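Local coordinates for protein rhomboid protease GlpG (Haemophilus influenzae, PDB 2NR9) that probably cleaves transmembrane segments of other proteins within the membrane, as a rhomboid-type serine protease with a serine-histidine dyad, at residues G9-I14 with V87-L92; S71-F76 with S116-A121; Y36-P41 with T57-S62. The protein carries 2 engineered substitutions. All coordinates share one frame; numbering follows the deposited sequence. Where two conformers were deposited one is given.

Contact 1 of 3, residues G9-I14 with V87-L92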
loop_
_atom_site.group_PDB
_atom_site.type_symbol
_atom_site.label_atom_id
_atom_site.label_comp_id
_atom_site.label_asym_id
_atom_site.label_seq_id
_atom_site.Cartn_x
_atom_site.Cartn_y
_atom_site.Cartn_z
ATOM N N GLY A 9 -7.897 -6.464 11.648
ATOM C CA GLY A 9 -6.524 -6.506 12.122
ATOM C C GLY A 9 -6.102 -5.258 12.865
ATOM O O GLY A 9 -6.512 -4.148 12.522
ATOM N N LYS A 10 -5.256 -5.447 13.876
ATOM C CA LYS A 10 -4.750 -4.345 14.683
ATOM C C LYS A 10 -3.813 -3.423 13.893
ATOM O O LYS A 10 -3.871 -2.208 14.036
ATOM C CB LYS A 10 -4.057 -4.879 15.939
ATOM C CG LYS A 10 -5.004 -5.581 16.903
ATOM C CD LYS A 10 -4.265 -6.153 18.098
ATOM C CE LYS A 10 -5.235 -6.829 19.068
ATOM N NZ LYS A 10 -4.539 -7.370 20.269
ATOM N N ILE A 11 -2.951 -4.004 13.063
ATOM C CA ILE A 11 -2.031 -3.202 12.253
ATOM C C ILE A 11 -2.799 -2.399 11.193
ATOM O O ILE A 11 -2.549 -1.210 11.002
ATOM C CB ILE A 11 -0.952 -4.067 11.585
ATOM C CG1 ILE A 11 -0.080 -4.756 12.650
ATOM C CG2 ILE A 11 -0.075 -3.211 10.659
ATOM C CD1 ILE A 11 0.739 -3.790 13.517
ATOM N N THR A 12 -3.731 -3.062 10.508
ATOM C CA THR A 12 -4.586 -2.399 9.520
ATOM C C THR A 12 -5.244 -1.187 10.163
ATOM O O THR A 12 -5.176 -0.072 9.641
ATOM C CB THR A 12 -5.717 -3.342 9.035
ATOM O OG1 THR A 12 -5.149 -4.482 8.378
ATOM C CG2 THR A 12 -6.640 -2.619 8.076
ATOM N N LEU A 13 -5.889 -1.423 11.298
ATOM C CA LEU A 13 -6.568 -0.376 12.045
ATOM C C LEU A 13 -5.634 0.753 12.452
ATOM O O LEU A 13 -5.964 1.916 12.279
ATOM C CB LEU A 13 -7.291 -0.961 13.260
ATOM C CG LEU A 13 -8.559 -1.736 12.898
ATOM C CD1 LEU A 13 -9.039 -2.590 14.052
ATOM C CD2 LEU A 13 -9.646 -0.771 12.443
ATOM N N ILE A 14 -4.467 0.411 12.997
ATOM C CA ILE A 14 -3.495 1.430 13.397
ATOM C C ILE A 14 -3.050 2.308 12.223
ATOM O O ILE A 14 -2.919 3.528 12.365
ATOM C CB ILE A 14 -2.241 0.818 14.061
ATOM C CG1 ILE A 14 -2.566 0.325 15.474
ATOM C CG2 ILE A 14 -1.126 1.853 14.126
ATOM C CD1 ILE A 14 -1.364 -0.241 16.216
ATOM N N VAL A 87 2.369 -9.454 11.269
ATOM C CA VAL A 87 3.761 -9.223 10.891
ATOM C C VAL A 87 3.877 -9.098 9.371
ATOM O O VAL A 87 4.537 -8.189 8.849
ATOM C CB VAL A 87 4.677 -10.355 11.392
ATOM C CG1 VAL A 87 6.050 -10.236 10.773
ATOM C CG2 VAL A 87 4.762 -10.337 12.910
ATOM N N LYS A 88 3.191 -9.992 8.672
ATOM C CA LYS A 88 3.177 -9.999 7.219
ATOM C C LYS A 88 2.706 -8.656 6.662
ATOM O O LYS A 88 3.326 -8.101 5.754
ATOM C CB LYS A 88 2.276 -11.129 6.707
ATOM C CG LYS A 88 2.170 -11.214 5.191
ATOM C CD LYS A 88 3.505 -11.579 4.563
ATOM C CE LYS A 88 3.934 -12.985 4.967
ATOM N NZ LYS A 88 5.296 -13.318 4.458
ATOM N N LEU A 89 1.602 -8.142 7.196
ATOM C CA LEU A 89 1.071 -6.859 6.739
ATOM C C LEU A 89 2.045 -5.717 7.043
ATOM O O LEU A 89 2.340 -4.885 6.173
ATOM C CB LEU A 89 -0.286 -6.570 7.377
ATOM C CG LEU A 89 -0.901 -5.229 6.961
ATOM C CD1 LEU A 89 -1.102 -5.167 5.440
ATOM C CD2 LEU A 89 -2.204 -4.980 7.693
ATOM N N LEU A 90 2.571 -5.700 8.267
ATOM C CA LEU A 90 3.494 -4.653 8.678
ATOM C C LEU A 90 4.688 -4.643 7.717
ATOM O O LEU A 90 5.062 -3.595 7.199
ATOM C CB LEU A 90 3.972 -4.888 10.115
ATOM C CG LEU A 90 4.172 -3.641 10.995
ATOM C CD1 LEU A 90 5.075 -3.960 12.187
ATOM C CD2 LEU A 90 4.724 -2.470 10.201
ATOM N N MET A 91 5.246 -5.830 7.458
ATOM C CA MET A 91 6.382 -6.005 6.537
ATOM C C MET A 91 6.088 -5.547 5.110
ATOM O O MET A 91 6.885 -4.826 4.501
ATOM C CB MET A 91 6.843 -7.470 6.516
ATOM C CG MET A 91 7.651 -7.906 7.733
ATOM S SD MET A 91 8.219 -9.623 7.580
ATOM C CE MET A 91 9.151 -9.815 9.099
ATOM N N LEU A 92 5.001 -6.045 4.536
ATOM C CA LEU A 92 4.616 -5.613 3.201
ATOM C C LEU A 92 4.518 -4.087 3.191
ATOM O O LEU A 92 4.965 -3.434 2.246
ATOM C CB LEU A 92 3.258 -6.209 2.814
ATOM C CG LEU A 92 3.163 -7.691 2.447
ATOM C CD1 LEU A 92 1.722 -8.169 2.548
ATOM C CD2 LEU A 92 3.716 -7.934 1.050
#
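Leu89 reaches from helix 86-108 across to Ile11 and Thr12 at the start of helix 10-27, and its CD2 methyl makes the closest contacts. CD2 sits 4.1 Å from Ile11 CG2, the two side chains running past one another in opposite senses. The same methyl faces the Thr12 hydroxyl, with the two side chains nearly perpendicular; the spacing of 3.1 Å between Leu89 CD2 and Thr12 OG1 is short for a methyl against oxygen, so its exact value is doubtful. In Leu89, chi1 of 179° sets CG anti to the backbone N, and chi2 of 59° then leaves CD2 as the methyl facing Thr12. The other branch of Ile11 packs nearer the surface, where Ile11 CD1 lies 4.3 Å from Leu90 CG.

The polar second shell comes from helix 63-84. Glu81 there binds the first turn of helix 10-27 twice, its OE1 hydrogen-bonded to Thr12 OG1 and its OE2 to the backbone N of Ile11, and its side chain also touches Leu89. This fixes the Thr12 hydroxyl beside the leucine methyl. A carboxylate at the first turn of a helix, just after the N-cap position of Gly9, would probably be stabilised in its ionised form.

The segment axes approach to 9.5 Å and make 39°, an inclined, co-directional pairing of the first and third predicted membrane helices in the rhomboid helical bundle.

Contact 2 of 3, residues S71-F76 with S116-A121. With PQE (3,6,12,15,18,21,24-heptaoxahexatriacontan-1-ol), chain F.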
loop_
_atom_site.group_PDB
_atom_site.type_symbol
_atom_site.label_atom_id
_atom_site.label_comp_id
_atom_site.label_asym_id
_atom_site.label_seq_id
_atom_site.Cartn_x
_atom_site.Cartn_y
_atom_site.Cartn_z
ATOM N N SER A 71 -10.137 2.973 1.963
ATOM C CA SER A 71 -11.175 1.968 1.706
ATOM C C SER A 71 -10.527 0.670 1.232
ATOM O O SER A 71 -10.734 -0.391 1.817
ATOM C CB SER A 71 -12.158 2.458 0.639
ATOM O OG SER A 71 -12.791 3.667 1.025
ATOM N N TRP A 72 -9.753 0.769 0.154
ATOM C CA TRP A 72 -9.073 -0.381 -0.423
ATOM C C TRP A 72 -8.057 -1.017 0.531
ATOM O O TRP A 72 -7.973 -2.241 0.620
ATOM C CB TRP A 72 -8.416 -0.004 -1.753
ATOM C CG TRP A 72 -9.396 0.168 -2.874
ATOM C CD1 TRP A 72 -10.188 1.254 -3.115
ATOM C CD2 TRP A 72 -9.687 -0.778 -3.908
ATOM N NE1 TRP A 72 -10.958 1.038 -4.234
ATOM C CE2 TRP A 72 -10.665 -0.200 -4.741
ATOM C CE3 TRP A 72 -9.213 -2.059 -4.212
ATOM C CZ2 TRP A 72 -11.185 -0.861 -5.854
ATOM C CZ3 TRP A 72 -9.725 -2.711 -5.319
ATOM C CH2 TRP A 72 -10.699 -2.111 -6.129
ATOM N N PHE A 73 -7.293 -0.193 1.245
ATOM C CA PHE A 73 -6.316 -0.720 2.212
ATOM C C PHE A 73 -6.994 -1.385 3.408
ATOM O O PHE A 73 -6.519 -2.402 3.907
ATOM C CB PHE A 73 -5.354 0.372 2.705
ATOM C CG PHE A 73 -4.321 -0.128 3.710
ATOM C CD1 PHE A 73 -3.193 -0.811 3.284
ATOM C CD2 PHE A 73 -4.491 0.085 5.074
ATOM C CE1 PHE A 73 -2.249 -1.267 4.195
ATOM C CE2 PHE A 73 -3.554 -0.376 5.992
ATOM C CZ PHE A 73 -2.431 -1.042 5.553
ATOM N N PHE A 74 -8.098 -0.810 3.876
ATOM C CA PHE A 74 -8.773 -1.373 5.031
ATOM C C PHE A 74 -9.319 -2.757 4.699
ATOM O O PHE A 74 -9.098 -3.716 5.436
ATOM C CB PHE A 74 -9.886 -0.449 5.532
ATOM C CG PHE A 74 -10.471 -0.870 6.852
ATOM C CD1 PHE A 74 -9.832 -0.550 8.042
ATOM C CD2 PHE A 74 -11.649 -1.597 6.904
ATOM C CE1 PHE A 74 -10.356 -0.956 9.265
ATOM C CE2 PHE A 74 -12.178 -2.002 8.121
ATOM C CZ PHE A 74 -11.530 -1.677 9.303
ATOM N N ILE A 75 -9.971 -2.864 3.545
ATOM C CA ILE A 75 -10.525 -4.126 3.090
ATOM C C ILE A 75 -9.466 -5.190 2.799
ATOM O O ILE A 75 -9.497 -6.269 3.381
ATOM C CB ILE A 75 -11.401 -3.943 1.834
ATOM C CG1 ILE A 75 -12.669 -3.158 2.176
ATOM C CG2 ILE A 75 -11.764 -5.299 1.239
ATOM C CD1 ILE A 75 -13.651 -3.029 1.007
ATOM N N PHE A 76 -8.525 -4.882 1.907
ATOM C CA PHE A 76 -7.522 -5.870 1.485
ATOM C C PHE A 76 -6.308 -5.996 2.406
ATOM O O PHE A 76 -5.721 -7.075 2.519
ATOM C CB PHE A 76 -7.130 -5.671 0.018
ATOM C CG PHE A 76 -8.289 -5.839 -0.942
ATOM C CD1 PHE A 76 -9.075 -4.751 -1.298
ATOM C CD2 PHE A 76 -8.643 -7.096 -1.414
ATOM C CE1 PHE A 76 -10.171 -4.908 -2.144
ATOM C CE2 PHE A 76 -9.735 -7.260 -2.270
ATOM C CZ PHE A 76 -10.500 -6.166 -2.628
ATOM N N SER A 116 -1.281 4.852 -1.900
ATOM C CA SER A 116 -1.645 4.085 -3.114
ATOM C C SER A 116 -0.593 3.077 -3.602
ATOM O O SER A 116 -0.938 2.032 -4.146
ATOM C CB SER A 116 -2.121 5.002 -4.251
ATOM O OG SER A 116 -1.122 5.930 -4.623
ATOM N N GLY A 117 0.681 3.377 -3.373
ATOM C CA GLY A 117 1.751 2.449 -3.723
ATOM C C GLY A 117 1.670 1.196 -2.863
ATOM O O GLY A 117 1.968 0.096 -3.325
ATOM N N VAL A 118 1.276 1.371 -1.603
ATOM C CA VAL A 118 1.097 0.244 -0.685
ATOM C C VAL A 118 -0.171 -0.533 -1.043
ATOM O O VAL A 118 -0.191 -1.770 -0.996
ATOM C CB VAL A 118 1.029 0.712 0.784
ATOM C CG1 VAL A 118 0.771 -0.473 1.717
ATOM C CG2 VAL A 118 2.319 1.419 1.174
ATOM N N VAL A 119 -1.206 0.194 -1.459
ATOM C CA VAL A 119 -2.471 -0.416 -1.857
ATOM C C VAL A 119 -2.259 -1.405 -3.003
ATOM O O VAL A 119 -2.719 -2.537 -2.945
ATOM C CB VAL A 119 -3.526 0.659 -2.268
ATOM C CG1 VAL A 119 -4.766 0.000 -2.821
ATOM C CG2 VAL A 119 -3.885 1.539 -1.075
ATOM N N TYR A 120 -1.554 -0.971 -4.041
ATOM C CA TYR A 120 -1.239 -1.842 -5.165
ATOM C C TYR A 120 -0.400 -3.053 -4.780
ATOM O O TYR A 120 -0.625 -4.154 -5.282
ATOM C CB TYR A 120 -0.617 -1.053 -6.316
ATOM C CG TYR A 120 -1.656 -0.307 -7.104
ATOM C CD1 TYR A 120 -2.040 0.976 -6.742
ATOM C CD2 TYR A 120 -2.381 -0.947 -8.101
ATOM C CE1 TYR A 120 -3.055 1.641 -7.419
ATOM C CE2 TYR A 120 -3.396 -0.293 -8.786
ATOM C CZ TYR A 120 -3.730 1.001 -8.435
ATOM O OH TYR A 120 -4.731 1.659 -9.113
ATOM N N ALA A 121 0.559 -2.860 -3.881
ATOM C CA ALA A 121 1.335 -3.986 -3.383
ATOM C C ALA A 121 0.375 -4.950 -2.682
ATOM O O ALA A 121 0.414 -6.160 -2.905
ATOM C CB ALA A 121 2.404 -3.508 -2.419
HETATM O O47 PQE F . -12.111 19.690 3.149
HETATM C C68 PQE F . -11.949 19.636 1.723
HETATM C C52 PQE F . -10.527 19.191 1.384
HETATM O O70 PQE F . -10.379 19.106 -0.034
HETATM C C55 PQE F . -10.582 17.777 -0.516
HETATM C C58 PQE F . -10.761 17.800 -2.031
HETATM O O71 PQE F . -11.381 16.589 -2.461
HETATM C C61 PQE F . -12.686 16.820 -2.996
HETATM C C62 PQE F . -13.367 17.941 -2.218
HETATM C C63 PQE F . -14.818 17.599 -1.903
HETATM C C66 PQE F . -14.991 16.110 -1.624
HETATM C C67 PQE F . -15.002 15.828 -0.126
HETATM O O72 PQE F . -15.063 14.417 0.089
HETATM C C65 PQE F . -15.085 14.095 1.481
HETATM C C64 PQE F . -15.044 12.580 1.667
HETATM O O73 PQE F . -14.829 12.268 3.045
HETATM C C60 PQE F . -13.645 12.878 3.558
HETATM C C59 PQE F . -12.898 11.885 4.442
HETATM O O74 PQE F . -11.810 12.541 5.094
HETATM C C57 PQE F . -10.819 11.616 5.546
HETATM C C56 PQE F . -11.491 10.378 6.136
HETATM O O75 PQE F . -11.243 9.242 5.304
HETATM C C54 PQE F . -12.292 8.278 5.408
HETATM C C53 PQE F . -11.823 6.943 4.835
HETATM O O76 PQE F . -12.201 5.885 5.715
HETATM C C51 PQE F . -12.709 4.756 5.000
HETATM C C50 PQE F . -12.888 3.572 5.948
HETATM C C49 PQE F . -13.059 2.269 5.172
HETATM C C48 PQE F . -14.341 1.545 5.566
HETATM C C47 PQE F . -14.542 0.292 4.721
HETATM C C46 PQE F . -15.806 0.396 3.872
HETATM C C45 PQE F . -15.772 -0.589 2.708
HETATM C C44 PQE F . -16.892 -0.306 1.709
HETATM C C43 PQE F . -16.962 -1.387 0.632
HETATM C C42 PQE F . -18.373 -1.958 0.509
HETATM C C41 PQE F . -18.737 -2.232 -0.946
HETATM C C40 PQE F . -20.136 -1.741 -1.263
#
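Ser116 OG, the catalytic nucleophile, is hydrogen-bonded to His169 NE2, and the same helix, 116-131, carries Val118 and Val119, which pack on Phe73 and Trp72 of helix 63-84. The serine-histidine pair is the dyad of the rhomboid fold, with the nucleophile in the first turn of its helix; Tyr120, one residue beyond Val119, meets the His169 ring. No hydrogen bond joins the two segments; the contacts across are between apolar side-chain atoms.

Val119 makes two of the three contacts, one with each methyl. CG1 lies 3.8 Å from Trp72 CB, while Val119 CG2 lies 4.2 Å from Phe73 CB, so the forked end spans two successive residues of the partner. The CA atoms of Phe73 and Val119 are 5.6 Å apart, the closest such pair between the segments, whose axes run in the same general direction at 36°. Trp72 offers Val119 just its CB: with CG anti to the carbonyl carbon (chi1 -74°), the indole leads off to an edge-to-face meeting with Phe144. Phe73 instead extends anti to its backbone N (chi1 -180°), which places CE1 beside Val118. Phe73 also touches Leu15 of helix 10-27.

The opposite side of segment 71-76 bears the detergent-like PQE chain, where Ile75 CD1 lies 3.7 Å from PQE C45. Inside, the ring contact is oblique, with Val118 CG1 placed 4.0 Å from Phe73 CE1.

Contact 3 of 3, residues Y36-P41 with T57-S62. With PQE (3,6,12,15,18,21,24-heptaoxahexatriacontan-1-ol), chain F.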
loop_
_atom_site.group_PDB
_atom_site.type_symbol
_atom_site.label_atom_id
_atom_site.label_comp_id
_atom_site.label_asym_id
_atom_site.label_seq_id
_atom_site.Cartn_x
_atom_site.Cartn_y
_atom_site.Cartn_z
ATOM N N TYR A 36 6.842 18.723 5.248
ATOM C CA TYR A 36 8.295 18.873 5.362
ATOM C C TYR A 36 8.961 17.718 6.115
ATOM O O TYR A 36 10.065 17.293 5.775
ATOM C CB TYR A 36 8.660 20.197 6.037
ATOM C CG TYR A 36 10.094 20.232 6.528
ATOM C CD1 TYR A 36 10.393 20.037 7.873
ATOM C CD2 TYR A 36 11.150 20.335 5.631
ATOM C CE1 TYR A 36 11.704 20.017 8.319
ATOM C CE2 TYR A 36 12.461 20.311 6.066
ATOM C CZ TYR A 36 12.733 20.158 7.411
ATOM O OH TYR A 36 14.041 20.148 7.846
ATOM N N LEU A 37 8.315 17.264 7.177
ATOM C CA LEU A 37 8.850 16.191 8.003
ATOM C C LEU A 37 8.625 14.813 7.381
ATOM O O LEU A 37 9.407 13.890 7.603
ATOM C CB LEU A 37 8.187 16.227 9.387
ATOM C CG LEU A 37 8.694 15.256 10.460
ATOM C CD1 LEU A 37 7.804 15.325 11.694
ATOM C CD2 LEU A 37 8.743 13.839 9.931
ATOM N N MET A 38 7.597 14.703 6.544
ATOM C CA MET A 38 7.141 13.396 6.056
ATOM C C MET A 38 7.563 13.001 4.641
ATOM O O MET A 38 7.528 11.824 4.296
ATOM C CB MET A 38 5.620 13.320 6.179
ATOM C CG MET A 38 5.113 13.712 7.550
ATOM S SD MET A 38 5.023 12.338 8.701
ATOM C CE MET A 38 3.367 11.745 8.324
ATOM N N HIS A 39 7.955 13.969 3.822
ATOM C CA HIS A 39 8.291 13.663 2.434
ATOM C C HIS A 39 9.532 12.799 2.273
ATOM O O HIS A 39 10.411 12.777 3.140
ATOM C CB HIS A 39 8.402 14.932 1.583
ATOM C CG HIS A 39 9.574 15.795 1.925
ATOM N ND1 HIS A 39 10.871 15.443 1.617
ATOM C CD2 HIS A 39 9.638 17.038 2.458
ATOM C CE1 HIS A 39 11.689 16.404 2.007
ATOM N NE2 HIS A 39 10.965 17.388 2.510
ATOM N N TYR A 40 9.587 12.076 1.158
ATOM C CA TYR A 40 10.730 11.230 0.838
ATOM C C TYR A 40 11.974 12.119 0.817
ATOM O O TYR A 40 11.881 13.306 0.500
ATOM C CB TYR A 40 10.522 10.572 -0.534
ATOM C CG TYR A 40 11.505 9.463 -0.854
ATOM C CD1 TYR A 40 11.222 8.140 -0.527
ATOM C CD2 TYR A 40 12.694 9.735 -1.513
ATOM C CE1 TYR A 40 12.115 7.124 -0.819
ATOM C CE2 TYR A 40 13.600 8.723 -1.809
ATOM C CZ TYR A 40 13.302 7.421 -1.464
ATOM O OH TYR A 40 14.203 6.420 -1.746
ATOM N N PRO A 41 13.139 11.559 1.190
ATOM C CA PRO A 41 14.352 12.357 1.192
ATOM C C PRO A 41 14.556 13.069 -0.142
ATOM O O PRO A 41 14.484 12.445 -1.200
ATOM C CB PRO A 41 15.452 11.316 1.418
ATOM C CG PRO A 41 14.785 10.238 2.174
ATOM C CD PRO A 41 13.390 10.172 1.614
ATOM N N THR A 57 3.868 7.912 2.987
ATOM C CA THR A 57 2.635 7.157 2.748
ATOM C C THR A 57 1.494 7.550 3.680
ATOM O O THR A 57 0.359 7.127 3.488
ATOM C CB THR A 57 2.865 5.644 2.920
ATOM O OG1 THR A 57 3.168 5.359 4.293
ATOM C CG2 THR A 57 3.995 5.165 2.030
ATOM N N LEU A 58 1.810 8.328 4.704
ATOM C CA LEU A 58 0.828 8.730 5.707
ATOM C C LEU A 58 0.169 10.083 5.417
ATOM O O LEU A 58 -0.681 10.540 6.185
ATOM C CB LEU A 58 1.495 8.769 7.081
ATOM C CG LEU A 58 1.556 7.501 7.952
ATOM C CD1 LEU A 58 1.372 6.205 7.182
ATOM C CD2 LEU A 58 2.810 7.481 8.825
ATOM N N VAL A 59 0.608 10.750 4.353
ATOM C CA VAL A 59 0.067 12.050 3.988
ATOM C C VAL A 59 -0.805 11.947 2.733
ATOM O O VAL A 59 -0.442 11.276 1.767
ATOM C CB VAL A 59 1.192 13.088 3.741
ATOM C CG1 VAL A 59 0.596 14.454 3.409
ATOM C CG2 VAL A 59 2.109 13.186 4.953
ATOM N N HIS A 60 -1.951 12.619 2.757
ATOM C CA HIS A 60 -2.864 12.607 1.627
ATOM C C HIS A 60 -3.193 14.022 1.150
ATOM O O HIS A 60 -3.080 14.987 1.909
ATOM C CB HIS A 60 -4.106 11.767 1.939
ATOM C CG HIS A 60 -3.827 10.295 1.989
ATOM N ND1 HIS A 60 -3.257 9.682 3.088
ATOM C CD2 HIS A 60 -3.924 9.339 1.034
ATOM C CE1 HIS A 60 -3.043 8.406 2.816
ATOM N NE2 HIS A 60 -3.443 8.170 1.578
ATOM N N LEU A 61 -3.555 14.143 -0.123
ATOM C CA LEU A 61 -3.718 15.452 -0.746
ATOM C C LEU A 61 -5.160 15.887 -1.024
ATOM O O LEU A 61 -5.402 17.031 -1.405
ATOM C CB LEU A 61 -2.868 15.526 -2.015
ATOM C CG LEU A 61 -1.409 15.089 -1.812
ATOM C CD1 LEU A 61 -0.656 15.010 -3.134
ATOM C CD2 LEU A 61 -0.691 16.005 -0.829
ATOM N N SER A 62 -6.113 14.977 -0.843
ATOM C CA SER A 62 -7.521 15.309 -1.027
ATOM C C SER A 62 -8.423 14.316 -0.302
ATOM O O SER A 62 -7.964 13.262 0.154
ATOM C CB SER A 62 -7.889 15.373 -2.516
ATOM O OG SER A 62 -7.870 14.085 -3.107
HETATM O O47 PQE F . -12.111 19.690 3.149
HETATM C C68 PQE F . -11.949 19.636 1.723
HETATM C C52 PQE F . -10.527 19.191 1.384
HETATM O O70 PQE F . -10.379 19.106 -0.034
HETATM C C55 PQE F . -10.582 17.777 -0.516
HETATM C C58 PQE F . -10.761 17.800 -2.031
HETATM O O71 PQE F . -11.381 16.589 -2.461
HETATM C C61 PQE F . -12.686 16.820 -2.996
HETATM C C62 PQE F . -13.367 17.941 -2.218
HETATM C C63 PQE F . -14.818 17.599 -1.903
HETATM C C66 PQE F . -14.991 16.110 -1.624
HETATM C C67 PQE F . -15.002 15.828 -0.126
HETATM O O72 PQE F . -15.063 14.417 0.089
HETATM C C65 PQE F . -15.085 14.095 1.481
HETATM C C64 PQE F . -15.044 12.580 1.667
HETATM O O73 PQE F . -14.829 12.268 3.045
HETATM C C60 PQE F . -13.645 12.878 3.558
HETATM C C59 PQE F . -12.898 11.885 4.442
HETATM O O74 PQE F . -11.810 12.541 5.094
HETATM C C57 PQE F . -10.819 11.616 5.546
HETATM C C56 PQE F . -11.491 10.378 6.136
HETATM O O75 PQE F . -11.243 9.242 5.304
HETATM C C54 PQE F . -12.292 8.278 5.408
HETATM C C53 PQE F . -11.823 6.943 4.835
HETATM O O76 PQE F . -12.201 5.885 5.715
HETATM C C51 PQE F . -12.709 4.756 5.000
HETATM C C50 PQE F . -12.888 3.572 5.948
HETATM C C49 PQE F . -13.059 2.269 5.172
HETATM C C48 PQE F . -14.341 1.545 5.566
HETATM C C47 PQE F . -14.542 0.292 4.721
HETATM C C46 PQE F . -15.806 0.396 3.872
HETATM C C45 PQE F . -15.772 -0.589 2.708
HETATM C C44 PQE F . -16.892 -0.306 1.709
HETATM C C43 PQE F . -16.962 -1.387 0.632
HETATM C C42 PQE F . -18.373 -1.958 0.509
HETATM C C41 PQE F . -18.737 -2.232 -0.946
HETATM C C40 PQE F . -20.136 -1.741 -1.263
#
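Met38, the last residue of helix 31-38, makes the entire crossing to Leu58 and Val59, and it does so by apolar packing alone. Its base and its tip both bear on one valine branch: Met38 CB is 3.7 Å from Val59 CG2, and Met38 CE curls back to 3.9 Å from that same methyl. The bends at chi2 (-89°) and again at chi3 hook the thioether chain round. The tip thereby also meets the backbone-proximal part of the leucine, Met38 CE lying 3.7 Å from Leu58 CB, with the two side chains about perpendicular. Ile22 of helix 10-27 touches both Met38 and Leu58.

No hydrogen bond crosses between the segments; one lies within 36-41 and others tie the segments to their surroundings. His39 ND1 donates to Tyr40 O at 2.6 Å, nearly straight (169°) and in the imidazole plane, though the donor stands 42° out of the carbonyl plane. It forms just where the chain leaves helical geometry, at His39. Met38 O is hydrogen-bonded to Ser55 OG, and at the far end Ser62 OG caps His65 N at the start of helix 63-84.

Bound molecules lie against both segments: a PA6 lipid touches Leu37, Met38 and Leu58, while Ser62 CB lies 3.7 Å from PQE O71.

The arrangement belongs to the rhomboid L1 loop, the periplasmic connection between the first two membrane helices, packed here against the entry to the second.

In the fold
Contacts 1 and 2 are neighbours in the bundle, with centres 12 Å apart, and they touch directly: Thr12 CG2 of contact 1 is 3.8 Å from Phe74 O of contact 2. Together they join helices 10-27, 63-84, 86-108 and 116-131, and their segments alternate along the chain. Contact 3 lies about 20 Å from contact 1 and 17 Å from contact 2, centre to centre. It is nested within the loop closed by contact 1 and closes before contact 2 opens, meeting the latter where Thr57 CG2 lies 4.2 Å from Val118 CG2. Packing thus continues from the periplasmic loop to the helix bearing the nucleophile.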